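PDB 6FFL: Maltose/maltodextrin transport permease homologue from Bdellovibrio bacteriovorus HD100, which binds maltotriose through the maltose/maltodextrin-binding domain present here (MalE), which is fused to MalF, probably the membrane-spanning subunit of a sugar-importing ABC transporter. Local coordinates for residues 165-170 against 194-199; 171-176 against 261-266. All coordinates share one frame; numbering follows the deposited sequence.

Contact 1 of 2, residues 165-170 against 194-199. With GLC (alpha-D-glucopyranose), chain B; GLC (alpha-D-glucopyranose), chain C.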
ATOM      1  N   PHE A 165       4.165   2.631   6.785  1.00 12.86           N
ATOM      2  CA  PHE A 165       3.555   1.434   6.209  1.00 13.40           C
ATOM      3  C   PHE A 165       4.546   0.279   6.163  1.00 12.33           C
ATOM      4  O   PHE A 165       4.165  -0.881   6.358  1.00 11.70           O
ATOM      5  CB  PHE A 165       3.043   1.749   4.803  1.00 10.91           C
ATOM      6  CG  PHE A 165       2.060   0.739   4.260  1.00 11.15           C
ATOM      7  CD1 PHE A 165       0.801   0.591   4.833  1.00 12.03           C
ATOM      8  CD2 PHE A 165       2.394  -0.037   3.160  1.00 13.24           C
ATOM      9  CE1 PHE A 165      -0.130  -0.315   4.312  1.00 12.02           C
ATOM     10  CE2 PHE A 165       1.484  -0.953   2.630  1.00 13.74           C
ATOM     11  CZ  PHE A 165       0.215  -1.095   3.218  1.00 14.68           C
ATOM     12  N   PHE A 166       5.822   0.586   5.940  1.00 12.93           N
ATOM     13  CA  PHE A 166       6.816  -0.459   5.730  1.00 10.24           C
ATOM     14  C   PHE A 166       7.372  -1.026   7.032  1.00 16.12           C
ATOM     15  O   PHE A 166       7.909  -2.142   7.016  1.00 15.55           O
ATOM     16  CB  PHE A 166       7.935   0.082   4.843  1.00 11.28           C
ATOM     17  CG  PHE A 166       7.513   0.300   3.409  1.00 13.72           C
ATOM     18  CD1 PHE A 166       6.758   1.412   3.046  1.00 15.81           C
ATOM     19  CD2 PHE A 166       7.860  -0.620   2.426  1.00 13.51           C
ATOM     20  CE1 PHE A 166       6.358   1.606   1.722  1.00 21.68           C
ATOM     21  CE2 PHE A 166       7.464  -0.428   1.098  1.00 12.46           C
ATOM     22  CZ  PHE A 166       6.717   0.682   0.753  1.00 12.54           C
ATOM     23  N   PHE A 167       7.249  -0.325   8.166  1.00 14.82           N
ATOM     24  CA  PHE A 167       7.595  -1.004   9.416  1.00 12.97           C
ATOM     25  C   PHE A 167       6.379  -1.450  10.217  1.00 13.09           C
ATOM     26  O   PHE A 167       6.536  -2.221  11.171  1.00 11.85           O
ATOM     27  CB  PHE A 167       8.563  -0.149  10.279  1.00 14.84           C
ATOM     28  CG  PHE A 167       8.015   1.161  10.791  1.00 13.22           C
ATOM     29  CD1 PHE A 167       7.101   1.202  11.849  1.00 12.17           C
ATOM     30  CD2 PHE A 167       8.486   2.360  10.274  1.00 15.50           C
ATOM     31  CE1 PHE A 167       6.644   2.424  12.347  1.00 17.26           C
ATOM     32  CE2 PHE A 167       8.031   3.585  10.759  1.00 17.91           C
ATOM     33  CZ  PHE A 167       7.093   3.610  11.798  1.00 17.03           C
ATOM     34  N   ALA A 168       5.173  -1.038   9.822  1.00 12.62           N
ATOM     35  CA  ALA A 168       3.952  -1.507  10.473  1.00 10.76           C
ATOM     36  C   ALA A 168       3.824  -3.022  10.610  1.00 14.40           C
ATOM     37  O   ALA A 168       3.324  -3.473  11.655  1.00 12.87           O
ATOM     38  CB  ALA A 168       2.737  -0.956   9.713  1.00 13.05           C
ATOM     39  N   PRO A 169       4.216  -3.856   9.637  1.00 12.81           N
ATOM     40  CA  PRO A 169       4.018  -5.300   9.823  1.00 17.80           C
ATOM     41  C   PRO A 169       4.768  -5.850  11.021  1.00 10.97           C
ATOM     42  O   PRO A 169       4.324  -6.845  11.610  1.00 14.02           O
ATOM     43  CB  PRO A 169       4.536  -5.902   8.508  1.00 12.01           C
ATOM     44  CG  PRO A 169       4.445  -4.785   7.509  1.00 12.74           C
ATOM     45  CD  PRO A 169       4.787  -3.557   8.307  1.00 13.86           C
ATOM     46  N   PHE A 170       5.888  -5.237  11.405  1.00 12.09           N
ATOM     47  CA  PHE A 170       6.676  -5.777  12.514  1.00 13.41           C
ATOM     48  C   PHE A 170       6.054  -5.497  13.868  1.00 13.08           C
ATOM     49  O   PHE A 170       6.328  -6.228  14.825  1.00 14.62           O
ATOM     50  CB  PHE A 170       8.096  -5.205  12.496  1.00 15.41           C
ATOM     51  CG  PHE A 170       8.835  -5.484  11.218  1.00 13.11           C
ATOM     52  CD1 PHE A 170       9.316  -6.758  10.941  1.00 14.09           C
ATOM     53  CD2 PHE A 170       9.033  -4.480  10.290  1.00 15.49           C
ATOM     54  CE1 PHE A 170       9.977  -7.025   9.745  1.00 14.36           C
ATOM     55  CE2 PHE A 170       9.697  -4.738   9.098  1.00 17.70           C
ATOM     56  CZ  PHE A 170      10.170  -6.009   8.830  1.00 16.20           C
ATOM     57  N   LYS A 194       8.623   0.183  20.331  1.00 15.43           N
ATOM     58  CA  LYS A 194      10.035   0.394  20.647  1.00 14.27           C
ATOM     59  C   LYS A 194      10.896  -0.692  20.010  1.00 16.50           C
ATOM     60  O   LYS A 194      11.930  -0.401  19.392  1.00 16.69           O
ATOM     61  CB  LYS A 194      10.237   0.424  22.163  1.00 13.99           C
ATOM     62  CG  LYS A 194      11.697   0.577  22.595  1.00 19.43           C
ATOM     63  CD  LYS A 194      11.858   0.241  24.067  1.00 30.81           C
ATOM     64  CE  LYS A 194      11.461  -1.204  24.341  1.00 43.82           C
ATOM     65  NZ  LYS A 194      12.648  -2.084  24.516  1.00 51.48           N
ATOM     66  N   ASP A 195      10.460  -1.953  20.124  1.00 16.44           N
ATOM     67  CA  ASP A 195      11.231  -3.073  19.586  1.00 18.98           C
ATOM     68  C   ASP A 195      11.299  -3.015  18.061  1.00 17.83           C
ATOM     69  O   ASP A 195      12.321  -3.387  17.462  1.00 17.49           O
ATOM     70  CB  ASP A 195      10.616  -4.404  20.036  1.00 16.01           C
ATOM     71  CG  ASP A 195      10.939  -4.756  21.490  1.00 23.72           C
ATOM     72  OD1 ASP A 195      11.785  -4.085  22.120  1.00 23.64           O
ATOM     73  OD2 ASP A 195      10.337  -5.721  22.003  1.00 30.62           O
ATOM     74  N   THR A 196      10.218  -2.567  17.420  1.00 16.38           N
ATOM     75  CA  THR A 196      10.218  -2.383  15.970  1.00 15.59           C
ATOM     76  C   THR A 196      11.229  -1.324  15.554  1.00 14.91           C
ATOM     77  O   THR A 196      12.012  -1.523  14.615  1.00 16.19           O
ATOM     78  CB  THR A 196       8.813  -1.983  15.497  1.00 13.68           C
ATOM     79  OG1 THR A 196       7.896  -3.054  15.766  1.00 14.53           O
ATOM     80  CG2 THR A 196       8.812  -1.711  14.004  1.00 15.55           C
ATOM     81  N   PHE A 197      11.193  -0.170  16.222  1.00 14.24           N
ATOM     82  CA  PHE A 197      12.201   0.859  16.003  1.00 13.89           C
ATOM     83  C   PHE A 197      13.604   0.294  16.156  1.00 16.92           C
ATOM     84  O   PHE A 197      14.491   0.574  15.338  1.00 16.69           O
ATOM     85  CB  PHE A 197      12.011   2.012  16.992  1.00 13.28           C
ATOM     86  CG  PHE A 197      10.821   2.885  16.707  1.00 16.04           C
ATOM     87  CD1 PHE A 197      10.131   2.794  15.507  1.00 22.40           C
ATOM     88  CD2 PHE A 197      10.376   3.789  17.664  1.00 17.37           C
ATOM     89  CE1 PHE A 197       9.042   3.617  15.250  1.00 19.26           C
ATOM     90  CE2 PHE A 197       9.277   4.610  17.422  1.00 18.80           C
ATOM     91  CZ  PHE A 197       8.606   4.514  16.206  1.00 15.84           C
ATOM     92  N   GLN A 198      13.831  -0.500  17.208  1.00 17.91           N
ATOM     93  CA  GLN A 198      15.183  -0.995  17.450  1.00 15.53           C
ATOM     94  C   GLN A 198      15.582  -2.059  16.442  1.00 15.55           C
ATOM     95  O   GLN A 198      16.763  -2.140  16.077  1.00 19.44           O
ATOM     96  CB  GLN A 198      15.318  -1.529  18.880  1.00 20.83           C
ATOM     97  CG  GLN A 198      14.861  -0.530  19.937  1.00 29.74           C
ATOM     98  CD  GLN A 198      15.109  -0.983  21.371  1.00 42.99           C
ATOM     99  OE1 GLN A 198      15.800  -0.303  22.135  1.00 42.86           O
ATOM    100  NE2 GLN A 198      14.539  -2.127  21.744  1.00 40.55           N
ATOM    101  N   PHE A 199      14.626  -2.884  16.006  1.00 17.01           N
ATOM    102  CA  PHE A 199      14.917  -3.936  15.032  1.00 16.49           C
ATOM    103  C   PHE A 199      15.455  -3.340  13.743  1.00 19.84           C
ATOM    104  O   PHE A 199      16.458  -3.815  13.193  1.00 19.15           O
ATOM    105  CB  PHE A 199      13.646  -4.754  14.767  1.00 18.38           C
ATOM    106  CG  PHE A 199      13.802  -5.807  13.701  1.00 18.92           C
ATOM    107  CD1 PHE A 199      14.604  -6.922  13.912  1.00 20.88           C
ATOM    108  CD2 PHE A 199      13.144  -5.674  12.490  1.00 19.80           C
ATOM    109  CE1 PHE A 199      14.740  -7.884  12.935  1.00 25.13           C
ATOM    110  CE2 PHE A 199      13.280  -6.635  11.506  1.00 19.89           C
ATOM    111  CZ  PHE A 199      14.071  -7.734  11.726  1.00 18.16           C
TER
HETATM  112  C1  GLC B   3      -0.185   3.711   3.462  1.00 10.47           C
HETATM  113  C2  GLC B   3      -1.514   4.422   3.724  1.00 10.75           C
HETATM  114  C3  GLC B   3      -1.274   5.932   3.818  1.00 10.70           C
HETATM  115  C4  GLC B   3      -0.246   6.229   4.895  1.00 10.69           C
HETATM  116  C5  GLC B   3       1.048   5.451   4.617  1.00  9.40           C
HETATM  117  C6  GLC B   3       2.003   5.576   5.800  1.00 11.77           C
HETATM  118  O2  GLC B   3      -2.474   4.118   2.692  1.00 13.05           O
HETATM  119  O3  GLC B   3      -2.506   6.609   4.150  1.00 11.62           O
HETATM  120  O4  GLC B   3       0.027   7.639   4.905  1.00 12.36           O
HETATM  121  O5  GLC B   3       0.738   4.058   4.498  1.00 12.56           O
HETATM  122  O6  GLC B   3       3.324   5.089   5.480  1.00 12.72           O
HETATM  123  C1  GLC C   2       1.703   2.034  -1.121  1.00 10.30           C
HETATM  124  C2  GLC C   2       0.341   1.648  -0.557  1.00  8.49           C
HETATM  125  C3  GLC C   2      -0.243   2.717   0.352  1.00  9.27           C
HETATM  126  C4  GLC C   2       0.803   3.067   1.404  1.00 10.87           C
HETATM  127  C5  GLC C   2       2.085   3.519   0.709  1.00 13.95           C
HETATM  128  C6  GLC C   2       3.167   3.888   1.730  1.00 13.54           C
HETATM  129  O2  GLC C   2      -0.538   1.389  -1.668  1.00 13.85           O
HETATM  130  O3  GLC C   2      -1.421   2.187   0.985  1.00 13.75           O
HETATM  131  O4  GLC C   2       0.329   4.135   2.208  1.00 13.25           O
HETATM  132  O5  GLC C   2       2.573   2.432  -0.070  1.00 12.81           O
HETATM  133  O6  GLC C   2       4.217   4.641   1.084  1.00 13.42           O

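Contact 2 of 2, residues 171-176 against 261-266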
ATOM      1  N   ILE A 171       5.241  -4.457  13.974  1.00 14.18           N
ATOM      2  CA  ILE A 171       4.740  -4.044  15.284  1.00 15.31           C
ATOM      3  C   ILE A 171       4.015  -5.198  15.974  1.00 12.65           C
ATOM      4  O   ILE A 171       4.406  -5.553  17.095  1.00 13.36           O
ATOM      5  CB  ILE A 171       3.863  -2.786  15.172  1.00 14.30           C
ATOM      6  CG1 ILE A 171       4.700  -1.629  14.620  1.00 11.66           C
ATOM      7  CG2 ILE A 171       3.287  -2.438  16.542  1.00 17.29           C
ATOM      8  CD1 ILE A 171       3.870  -0.390  14.196  1.00 12.73           C
ATOM      9  N   PRO A 172       2.986  -5.824  15.378  1.00 11.90           N
ATOM     10  CA  PRO A 172       2.315  -6.928  16.079  1.00 10.76           C
ATOM     11  C   PRO A 172       3.195  -8.150  16.276  1.00 17.76           C
ATOM     12  O   PRO A 172       2.922  -8.938  17.189  1.00 16.97           O
ATOM     13  CB  PRO A 172       1.117  -7.250  15.172  1.00 16.27           C
ATOM     14  CG  PRO A 172       1.501  -6.738  13.815  1.00 15.67           C
ATOM     15  CD  PRO A 172       2.321  -5.514  14.095  1.00 15.08           C
ATOM     16  N   ALA A 173       4.238  -8.338  15.461  1.00 11.88           N
ATOM     17  CA  ALA A 173       5.138  -9.465  15.694  1.00 15.38           C
ATOM     18  C   ALA A 173       5.967  -9.270  16.956  1.00 13.91           C
ATOM     19  O   ALA A 173       6.464 -10.253  17.525  1.00 16.58           O
ATOM     20  CB  ALA A 173       6.054  -9.674  14.479  1.00 15.75           C
ATOM     21  N   PHE A 174       6.121  -8.029  17.414  1.00 13.85           N
ATOM     22  CA  PHE A 174       6.817  -7.744  18.659  1.00 17.74           C
ATOM     23  C   PHE A 174       5.863  -7.548  19.826  1.00 22.66           C
ATOM     24  O   PHE A 174       6.317  -7.263  20.934  1.00 21.72           O
ATOM     25  CB  PHE A 174       7.710  -6.504  18.502  1.00 14.46           C
ATOM     26  CG  PHE A 174       8.975  -6.765  17.726  1.00 16.00           C
ATOM     27  CD1 PHE A 174      10.001  -7.519  18.281  1.00 17.74           C
ATOM     28  CD2 PHE A 174       9.141  -6.256  16.451  1.00 15.95           C
ATOM     29  CE1 PHE A 174      11.164  -7.758  17.573  1.00 17.83           C
ATOM     30  CE2 PHE A 174      10.298  -6.496  15.728  1.00 14.97           C
ATOM     31  CZ  PHE A 174      11.316  -7.244  16.297  1.00 19.56           C
ATOM     32  N   GLY A 175       4.559  -7.703  19.609  1.00 17.96           N
ATOM     33  CA  GLY A 175       3.590  -7.503  20.668  1.00 24.38           C
ATOM     34  C   GLY A 175       2.288  -6.888  20.184  1.00 20.36           C
ATOM     35  O   GLY A 175       1.648  -7.401  19.266  1.00 39.33           O
ATOM     36  N   GLU A 176       1.893  -5.777  20.789  1.00 30.19           N
ATOM     37  CA  GLU A 176       0.560  -5.243  20.569  1.00 24.24           C
ATOM     38  C   GLU A 176       0.425  -4.611  19.183  1.00 25.97           C
ATOM     39  O   GLU A 176       1.369  -4.018  18.651  1.00 23.83           O
ATOM     40  CB  GLU A 176       0.234  -4.205  21.641  1.00 32.91           C
ATOM     41  CG  GLU A 176       0.181  -4.743  23.059  1.00 35.70           C
ATOM     42  CD  GLU A 176       0.493  -3.681  24.092  1.00 45.51           C
ATOM     43  OE1 GLU A 176       1.692  -3.488  24.419  1.00 36.52           O
ATOM     44  OE2 GLU A 176      -0.466  -3.032  24.573  1.00 42.73           O
ATOM     45  N   LYS A 261       6.607 -14.894  15.822  1.00 13.54           N
ATOM     46  CA  LYS A 261       5.454 -14.285  15.174  1.00 13.13           C
ATOM     47  C   LYS A 261       5.814 -13.798  13.782  1.00 13.84           C
ATOM     48  O   LYS A 261       6.873 -13.201  13.572  1.00 14.29           O
ATOM     49  CB  LYS A 261       4.899 -13.112  15.992  1.00 18.99           C
ATOM     50  CG  LYS A 261       4.710 -13.402  17.476  1.00 21.76           C
ATOM     51  CD  LYS A 261       3.662 -14.468  17.716  1.00 28.32           C
ATOM     52  CE  LYS A 261       3.604 -14.868  19.202  1.00 36.17           C
ATOM     53  NZ  LYS A 261       4.444 -16.072  19.568  1.00 28.71           N
ATOM     54  N   TRP A 262       4.912 -14.038  12.846  1.00 14.77           N
ATOM     55  CA  TRP A 262       5.026 -13.486  11.505  1.00 11.10           C
ATOM     56  C   TRP A 262       4.664 -12.010  11.515  1.00 10.71           C
ATOM     57  O   TRP A 262       3.592 -11.643  12.016  1.00 14.60           O
ATOM     58  CB  TRP A 262       4.082 -14.214  10.550  1.00 12.81           C
ATOM     59  CG  TRP A 262       4.428 -15.639  10.309  1.00 13.85           C
ATOM     60  CD1 TRP A 262       3.832 -16.738  10.855  1.00 16.19           C
ATOM     61  CD2 TRP A 262       5.461 -16.124   9.455  1.00 16.01           C
ATOM     62  NE1 TRP A 262       4.438 -17.886  10.388  1.00 18.56           N
ATOM     63  CE2 TRP A 262       5.440 -17.533   9.527  1.00 19.18           C
ATOM     64  CE3 TRP A 262       6.401 -15.500   8.628  1.00 13.38           C
ATOM     65  CZ2 TRP A 262       6.320 -18.332   8.799  1.00 18.98           C
ATOM     66  CZ3 TRP A 262       7.281 -16.295   7.910  1.00 16.75           C
ATOM     67  CH2 TRP A 262       7.236 -17.694   8.002  1.00 17.77           C
ATOM     68  N   PRO A 263       5.506 -11.141  10.964  1.00 11.77           N
ATOM     69  CA  PRO A 263       5.071  -9.771  10.688  1.00 14.40           C
ATOM     70  C   PRO A 263       3.790  -9.790   9.868  1.00 14.48           C
ATOM     71  O   PRO A 263       3.606 -10.616   8.969  1.00 14.04           O
ATOM     72  CB  PRO A 263       6.250  -9.176   9.911  1.00 11.85           C
ATOM     73  CG  PRO A 263       7.445  -9.937  10.479  1.00 12.93           C
ATOM     74  CD  PRO A 263       6.931 -11.346  10.669  1.00 11.41           C
ATOM     75  N   SER A 264       2.880  -8.892  10.214  1.00 13.44           N
ATOM     76  CA  SER A 264       1.524  -8.953   9.692  1.00 11.99           C
ATOM     77  C   SER A 264       1.301  -7.809   8.715  1.00 13.68           C
ATOM     78  O   SER A 264       1.116  -6.659   9.140  1.00 12.90           O
ATOM     79  CB  SER A 264       0.521  -8.880  10.852  1.00 16.06           C
ATOM     80  OG  SER A 264      -0.793  -9.125  10.394  1.00 22.20           O
ATOM     81  N   PRO A 265       1.312  -8.060   7.409  1.00 14.35           N
ATOM     82  CA  PRO A 265       1.051  -6.979   6.451  1.00 14.58           C
ATOM     83  C   PRO A 265      -0.377  -6.483   6.589  1.00 14.28           C
ATOM     84  O   PRO A 265      -1.274  -7.221   6.999  1.00 15.86           O
ATOM     85  CB  PRO A 265       1.273  -7.649   5.088  1.00 13.95           C
ATOM     86  CG  PRO A 265       1.005  -9.084   5.330  1.00 15.34           C
ATOM     87  CD  PRO A 265       1.406  -9.379   6.755  1.00 14.66           C
ATOM     88  N   LEU A 266      -0.581  -5.208   6.274  1.00 13.31           N
ATOM     89  CA  LEU A 266      -1.933  -4.667   6.200  1.00 12.00           C
ATOM     90  C   LEU A 266      -2.530  -5.012   4.841  1.00 14.51           C
ATOM     91  O   LEU A 266      -1.940  -4.704   3.805  1.00 18.27           O
ATOM     92  CB  LEU A 266      -1.920  -3.156   6.415  1.00 10.89           C
ATOM     93  CG  LEU A 266      -1.541  -2.815   7.862  1.00 14.04           C
ATOM     94  CD1 LEU A 266      -1.161  -1.353   7.994  1.00 16.79           C
ATOM     95  CD2 LEU A 266      -2.684  -3.177   8.816  1.00 13.09           C
TER

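Contact 1 of 2, residues 165-170 against 194-199
F167 and F197 meet as an offset edge-to-face aromatic pair, the rim of F197 directed at the face of F167, with ring centroids 5.7 Å apart and planes at 78°. F167 holds its ring between the backbone N and the carbonyl carbon (chi1 64°), which stands it up against helix 191-205. The second aromatic pair, F170 and F199, is oblique, its planes 51° apart; F199 CE2 lies 3.8 Å from F170 CE1, over one face of the F170 ring. Between the pairs T196 fills the gap with its methyl: CG2 sits 3.7 Å from F167 O and 3.9 Å from F170 CB, while OG1 is hydrogen-bonded to A192 O within its own helix. Y358 extends the aromatic cluster, edge-to-face with F167 and stacked on F197. This packing backs the sugar site of the solute-binding domain; the same short segment carries the pocket residues F165 and F166. F165 N donates a hydrogen bond of 2.9 Å to O6 of the chain B glucose. The F165 ring presents one face to C4 of the chain C glucose, whereas F166 receives that sugar's O6 at its edge, CE1 to O6 3.8 Å.

Contact 2 of 2, residues 171-176 against 261-266
A173 and K261 bring their backbones together, CA to CA 4.9 Å, where the short helix 170-173 meets an extended, proline-containing loop. The methyl of A173 points into that loop and rests on its backbone, CB lying 3.7 Å from K261 O and 3.8 Å from P263 N. More distantly it reaches the P263 ring at CG, 4.2 Å away. K261 packs with the base of its side chain: CB and CG both approach A173 O, CB at 3.6 Å, and the chain then bends at chi2 (-65°) and leads away, NZ bonding to T259 O. A173 O has its own polar partner in T259 OG1. The pairing is plain packing in the solute-binding domain, laying a helical turn against the connection between strands 248-251 and 266-274. Farther along the loop, P172 CG touches S264 CB at 3.8 Å. The hydroxyl of S264 stands anti to the backbone N (chi1 -172°) and is hydrogen-bonded to V337 O, leaving CB to meet the proline. W262 points away from the helix and makes a cation-pi contact with R252.

In the fold
From the N terminus, the chain enters contact 1 at helix 164-167 and runs straight on into 171-176, the first half of contact 2. Helix 191-205 then folds back on 165-170, closing a short loop of 23 residues that contains 171-176. Contact 2 closes later, after 84 residues, when the loop leading to strand 266-274 returns. The segments therefore alternate, and the two contacts cross along the chain. Their centres lie 9 Å apart, and P169 O and S264 N, 2.9 Å from each other, probably share a hydrogen bond between them. Together they hold the consecutive turns 164-167 and 170-173 between helix 191-205 and the loop 261-266, behind the maltotriose pocket.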